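Local structure of regulatory protein SWI6 (Saccharomyces cerevisiae, 1SW6) at residues N55-E58 with Q59-L63; H130-T133 with P134-L138. The protein works as the shared subunit of the SBF and MBF transcription complexes, through which genes are switched on in step with the cell cycle. All blocks are in the same frame, centred on the assembly; numbering follows the deposited sequence.

Contact 1. Residues N55-E58 with Q59-L63; sequences NDNE and QKMKL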
loop_
_atom_site.group_PDB
_atom_site.type_symbol
_atom_site.label_atom_id
_atom_site.label_comp_id
_atom_site.label_asym_id
_atom_site.label_seq_id
_atom_site.Cartn_x
_atom_site.Cartn_y
_atom_site.Cartn_z
ATOM N N ASN A 55 -4.180 -23.498 0.592
ATOM C CA ASN A 55 -5.323 -24.162 1.196
ATOM C C ASN A 55 -5.310 -24.034 2.718
ATOM O O ASN A 55 -6.251 -23.491 3.306
ATOM C CB ASN A 55 -5.338 -25.641 0.793
ATOM C CG ASN A 55 -6.422 -26.431 1.506
ATOM O OD1 ASN A 55 -6.286 -26.777 2.685
ATOM N ND2 ASN A 55 -7.511 -26.715 0.794
ATOM N N ASP A 56 -4.247 -24.522 3.354
ATOM C CA ASP A 56 -4.138 -24.462 4.811
ATOM C C ASP A 56 -4.234 -23.028 5.331
ATOM O O ASP A 56 -3.257 -22.274 5.285
ATOM C CB ASP A 56 -2.819 -25.083 5.278
ATOM C CG ASP A 56 -2.787 -25.318 6.780
ATOM O OD1 ASP A 56 -3.146 -24.393 7.542
ATOM O OD2 ASP A 56 -2.397 -26.428 7.200
ATOM N N ASN A 57 -5.414 -22.664 5.828
ATOM C CA ASN A 57 -5.654 -21.330 6.361
ATOM C C ASN A 57 -4.822 -21.040 7.604
ATOM O O ASN A 57 -4.509 -19.888 7.896
ATOM C CB ASN A 57 -7.134 -21.154 6.697
ATOM C CG ASN A 57 -7.404 -19.874 7.466
ATOM O OD1 ASN A 57 -7.158 -18.769 6.973
ATOM N ND2 ASN A 57 -7.906 -20.017 8.688
ATOM N N GLU A 58 -4.470 -22.083 8.343
ATOM C CA GLU A 58 -3.677 -21.887 9.544
ATOM C C GLU A 58 -2.214 -21.599 9.207
ATOM O O GLU A 58 -1.513 -20.943 9.981
ATOM C CB GLU A 58 -3.824 -23.095 10.477
ATOM C CG GLU A 58 -5.265 -23.247 10.990
ATOM C CD GLU A 58 -5.397 -24.147 12.210
ATOM O OE1 GLU A 58 -6.525 -24.257 12.746
ATOM O OE2 GLU A 58 -4.384 -24.743 12.636
ATOM N N GLN A 59 -1.751 -22.072 8.053
ATOM C CA GLN A 59 -0.378 -21.794 7.648
ATOM C C GLN A 59 -0.297 -20.299 7.398
ATOM O O GLN A 59 0.695 -19.653 7.735
ATOM C CB GLN A 59 -0.012 -22.523 6.362
ATOM C CG GLN A 59 0.264 -23.993 6.521
ATOM C CD GLN A 59 0.937 -24.576 5.291
ATOM O OE1 GLN A 59 0.393 -24.529 4.184
ATOM N NE2 GLN A 59 2.131 -25.123 5.478
ATOM N N LYS A 60 -1.362 -19.760 6.813
ATOM C CA LYS A 60 -1.434 -18.339 6.510
ATOM C C LYS A 60 -1.417 -17.504 7.785
ATOM O O LYS A 60 -0.678 -16.518 7.880
ATOM C CB LYS A 60 -2.694 -18.031 5.701
ATOM C CG LYS A 60 -2.806 -16.577 5.291
ATOM C CD LYS A 60 -3.989 -16.347 4.366
ATOM C CE LYS A 60 -4.021 -14.903 3.876
ATOM N NZ LYS A 60 -5.250 -14.583 3.090
ATOM N N MET A 61 -2.225 -17.904 8.765
ATOM C CA MET A 61 -2.285 -17.189 10.037
ATOM C C MET A 61 -0.903 -17.172 10.679
ATOM O O MET A 61 -0.494 -16.165 11.253
ATOM C CB MET A 61 -3.295 -17.849 10.983
ATOM C CG MET A 61 -4.682 -17.965 10.388
ATOM S SD MET A 61 -5.814 -18.913 11.417
ATOM C CE MET A 61 -7.362 -18.089 11.042
ATOM N N LYS A 62 -0.185 -18.285 10.568
ATOM C CA LYS A 62 1.152 -18.370 11.128
ATOM C C LYS A 62 2.098 -17.458 10.349
ATOM O O LYS A 62 2.865 -16.697 10.940
ATOM C CB LYS A 62 1.674 -19.806 11.070
ATOM C CG LYS A 62 3.054 -19.957 11.694
ATOM C CD LYS A 62 3.616 -21.354 11.507
ATOM C CE LYS A 62 4.937 -21.504 12.250
ATOM N NZ LYS A 62 5.574 -22.833 11.985
ATOM N N LEU A 63 2.049 -17.539 9.020
ATOM C CA LEU A 63 2.910 -16.701 8.191
ATOM C C LEU A 63 2.623 -15.229 8.500
ATOM O O LEU A 63 3.545 -14.423 8.662
ATOM C CB LEU A 63 2.661 -16.968 6.701
ATOM C CG LEU A 63 3.474 -16.092 5.735
ATOM C CD1 LEU A 63 4.954 -16.293 6.020
ATOM C CD2 LEU A 63 3.146 -16.448 4.279
#
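D56 and Q59 make the close-packed side of this helix start. D56 is the N-cap of helix 57-71: its OD1 takes the amide hydrogen of Q59, with Q59 N 2.8 Å from D56 OD1, and E58 N gives the same oxygen a weak second bond. D56 CG lies anti to its own backbone N (chi1 -168°), which turns the carboxylate back over the first turn; Q59 N then meets OD1 from above the carboxylate plane, about 50° out of it. The Q59 side chain crosses that of D56 at roughly a right angle, and its CG presses on the carboxylate carbon, Q59 CG lying 3.3 Å from D56 CG. Q59 OE1 reaches D56 CB at 3.4 Å, while Q59 NE2 makes a weak bond with O of Q120 in the neighbouring loop. K62, also buried, sends its extended chain away from the turn, and K62 NZ bonds O of T119.

The opposite character is seen at N57, E58 and M61, all exposed. N57 and M61 meet obliquely, the amide touching the methyl end of the thioether, with N57 ND2 3.1 Å from M61 CE. Order here comes from the main chain: after a weak bond from K60 N to D56 O, M61 N bonds N57 O at 3.1 Å and K62 N bonds E58 O at 3.0 Å, the first such backbone bonds of full strength.

Were D56 an alanine, the amides of E58 and Q59 would probably lose their side-chain acceptor, and Q59 CG the carboxylate that lies against it. A carboxylate at the start of a helix faces the positive end of the helix dipole, so the charge of D56 is likely to be stabilised here and its ionised form favoured, in addition to one good capping bond and one weak one.

Contact 2. Residues H130-T133 with P134-L138; sequences HGNT and PLHWL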
loop_
_atom_site.group_PDB
_atom_site.type_symbol
_atom_site.label_atom_id
_atom_site.label_comp_id
_atom_site.label_asym_id
_atom_site.label_seq_id
_atom_site.Cartn_x
_atom_site.Cartn_y
_atom_site.Cartn_z
ATOM N N HIS A 130 -4.121 -8.463 -2.408
ATOM C CA HIS A 130 -3.551 -8.347 -3.747
ATOM C C HIS A 130 -2.632 -9.495 -4.162
ATOM O O HIS A 130 -2.044 -9.461 -5.241
ATOM C CB HIS A 130 -2.798 -7.019 -3.873
ATOM C CG HIS A 130 -3.532 -5.856 -3.283
ATOM N ND1 HIS A 130 -3.769 -5.738 -1.929
ATOM C CD2 HIS A 130 -4.088 -4.764 -3.861
ATOM C CE1 HIS A 130 -4.439 -4.623 -1.698
ATOM N NE2 HIS A 130 -4.646 -4.013 -2.852
ATOM N N GLY A 131 -2.510 -10.509 -3.314
ATOM C CA GLY A 131 -1.657 -11.633 -3.646
ATOM C C GLY A 131 -0.188 -11.402 -3.328
ATOM O O GLY A 131 0.683 -12.114 -3.842
ATOM N N ASN A 132 0.101 -10.404 -2.495
ATOM C CA ASN A 132 1.479 -10.125 -2.112
ATOM C C ASN A 132 2.000 -11.261 -1.244
ATOM O O ASN A 132 1.297 -11.740 -0.351
ATOM C CB ASN A 132 1.585 -8.824 -1.303
ATOM C CG ASN A 132 1.493 -7.574 -2.165
ATOM O OD1 ASN A 132 2.242 -7.409 -3.130
ATOM N ND2 ASN A 132 0.582 -6.673 -1.804
ATOM N N THR A 133 3.223 -11.708 -1.519
ATOM C CA THR A 133 3.854 -12.747 -0.710
ATOM C C THR A 133 4.714 -11.921 0.243
ATOM O O THR A 133 4.834 -10.707 0.069
ATOM C CB THR A 133 4.791 -13.659 -1.543
ATOM O OG1 THR A 133 5.915 -12.896 -2.017
ATOM C CG2 THR A 133 4.052 -14.248 -2.723
ATOM N N PRO A 134 5.306 -12.549 1.271
ATOM C CA PRO A 134 6.133 -11.737 2.165
ATOM C C PRO A 134 7.242 -11.021 1.386
ATOM O O PRO A 134 7.605 -9.879 1.693
ATOM C CB PRO A 134 6.681 -12.772 3.150
ATOM C CG PRO A 134 5.528 -13.713 3.284
ATOM C CD PRO A 134 5.089 -13.894 1.836
ATOM N N LEU A 135 7.772 -11.695 0.372
ATOM C CA LEU A 135 8.845 -11.126 -0.436
ATOM C C LEU A 135 8.448 -9.803 -1.108
ATOM O O LEU A 135 9.272 -8.892 -1.211
ATOM C CB LEU A 135 9.311 -12.150 -1.480
ATOM C CG LEU A 135 10.815 -12.195 -1.766
ATOM C CD1 LEU A 135 11.599 -12.368 -0.477
ATOM C CD2 LEU A 135 11.101 -13.341 -2.726
ATOM N N HIS A 136 7.198 -9.690 -1.559
ATOM C CA HIS A 136 6.732 -8.456 -2.195
ATOM C C HIS A 136 6.732 -7.302 -1.194
ATOM O O HIS A 136 7.178 -6.195 -1.504
ATOM C CB HIS A 136 5.309 -8.602 -2.722
ATOM C CG HIS A 136 5.189 -9.436 -3.958
ATOM N ND1 HIS A 136 5.335 -10.807 -3.953
ATOM C CD2 HIS A 136 4.873 -9.094 -5.231
ATOM C CE1 HIS A 136 5.107 -11.275 -5.169
ATOM N NE2 HIS A 136 4.823 -10.254 -5.962
ATOM N N TRP A 137 6.198 -7.564 -0.004
ATOM C CA TRP A 137 6.116 -6.555 1.051
ATOM C C TRP A 137 7.491 -6.051 1.450
ATOM O O TRP A 137 7.730 -4.840 1.509
ATOM C CB TRP A 137 5.436 -7.135 2.293
ATOM C CG TRP A 137 3.943 -7.128 2.263
ATOM C CD1 TRP A 137 3.135 -7.010 1.167
ATOM C CD2 TRP A 137 3.073 -7.291 3.386
ATOM N NE1 TRP A 137 1.812 -7.091 1.539
ATOM C CE2 TRP A 137 1.747 -7.264 2.896
ATOM C CE3 TRP A 137 3.284 -7.459 4.764
ATOM C CZ2 TRP A 137 0.636 -7.399 3.734
ATOM C CZ3 TRP A 137 2.176 -7.593 5.600
ATOM C CH2 TRP A 137 0.870 -7.562 5.079
ATOM N N LEU A 138 8.389 -6.991 1.726
ATOM C CA LEU A 138 9.745 -6.660 2.151
ATOM C C LEU A 138 10.598 -5.988 1.083
ATOM O O LEU A 138 11.467 -5.172 1.402
ATOM C CB LEU A 138 10.433 -7.920 2.682
ATOM C CG LEU A 138 9.856 -8.303 4.048
ATOM C CD1 LEU A 138 10.440 -9.603 4.556
ATOM C CD2 LEU A 138 10.168 -7.189 5.018
#
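T133, N132 and H136 carry this turn into helix 134-140, and T133 is the most deeply involved. It is the N-cap residue. Its hydroxyl stands between its own backbone N and carbonyl carbon (chi1 66°), which brings OG1 to the edge of the H136 imidazole, in the ring plane, where T133 OG1 and H136 ND1 are hydrogen-bonded at 2.9 Å. The methyl follows the same ring, T133 CG2 lying 4.0 Å from H136 CE1. On the backbone side, T133 O receives two weak bonds, from H136 N at 3.0 Å and from W137 N at 3.4 Å.

N132 adds a second layer. Its CA sits over one face of the H136 ring, and its OD1 comes within 3.3 Å of H136 CB, the amide and imidazole planes being 55° apart. Its CB meets the indole obliquely, N132 CB to W137 NE1 being 3.3 Å, while ND2 lies at the edge of that ring. Both N132 ND2 and W137 NE1 bond OD1 of D128, so one carboxylate oxygen ties the amide to the indole.

H136 is gripped at both nitrogens: beyond the T133 bond, its NE2 pairs with O of E165 in the second repeat. T-P-L-H is the hallmark tetrapeptide that opens the first helix of an ankyrin repeat, and this threonine-histidine bond, continued to the backbone of the next repeat, is its known geometry; here it joins repeats 1 and 2.

Around the turn, P134 and W137 face leucines of helix 57-71, P134 and L135 rest on L150 of helix 144-152, and N132 and H136 touch K170 of helix 167-173. W137 also packs on M214 of the second subunit.

Both contacts belong to the ankyrin-repeat fragment of Swi6. Contact 1 comes first along the chain and contact 2 follows, with helix 105-115 between them; their centres are about 15 Å apart, on the same side of the chain's centre. Each is the capped beginning of a helix, 57-71 for the first and 134-140 for the second. Contact 1 lies at the surface, whereas contact 2 is buried in the first ankyrin repeat. They touch through the two helices: L63 CD2 is 3.8 Å from P134 CG, and L67 and L71 of helix 57-71 carry the packing onward to W137. The helix opened at contact 1 therefore packs against the start of the first helix of repeat 1.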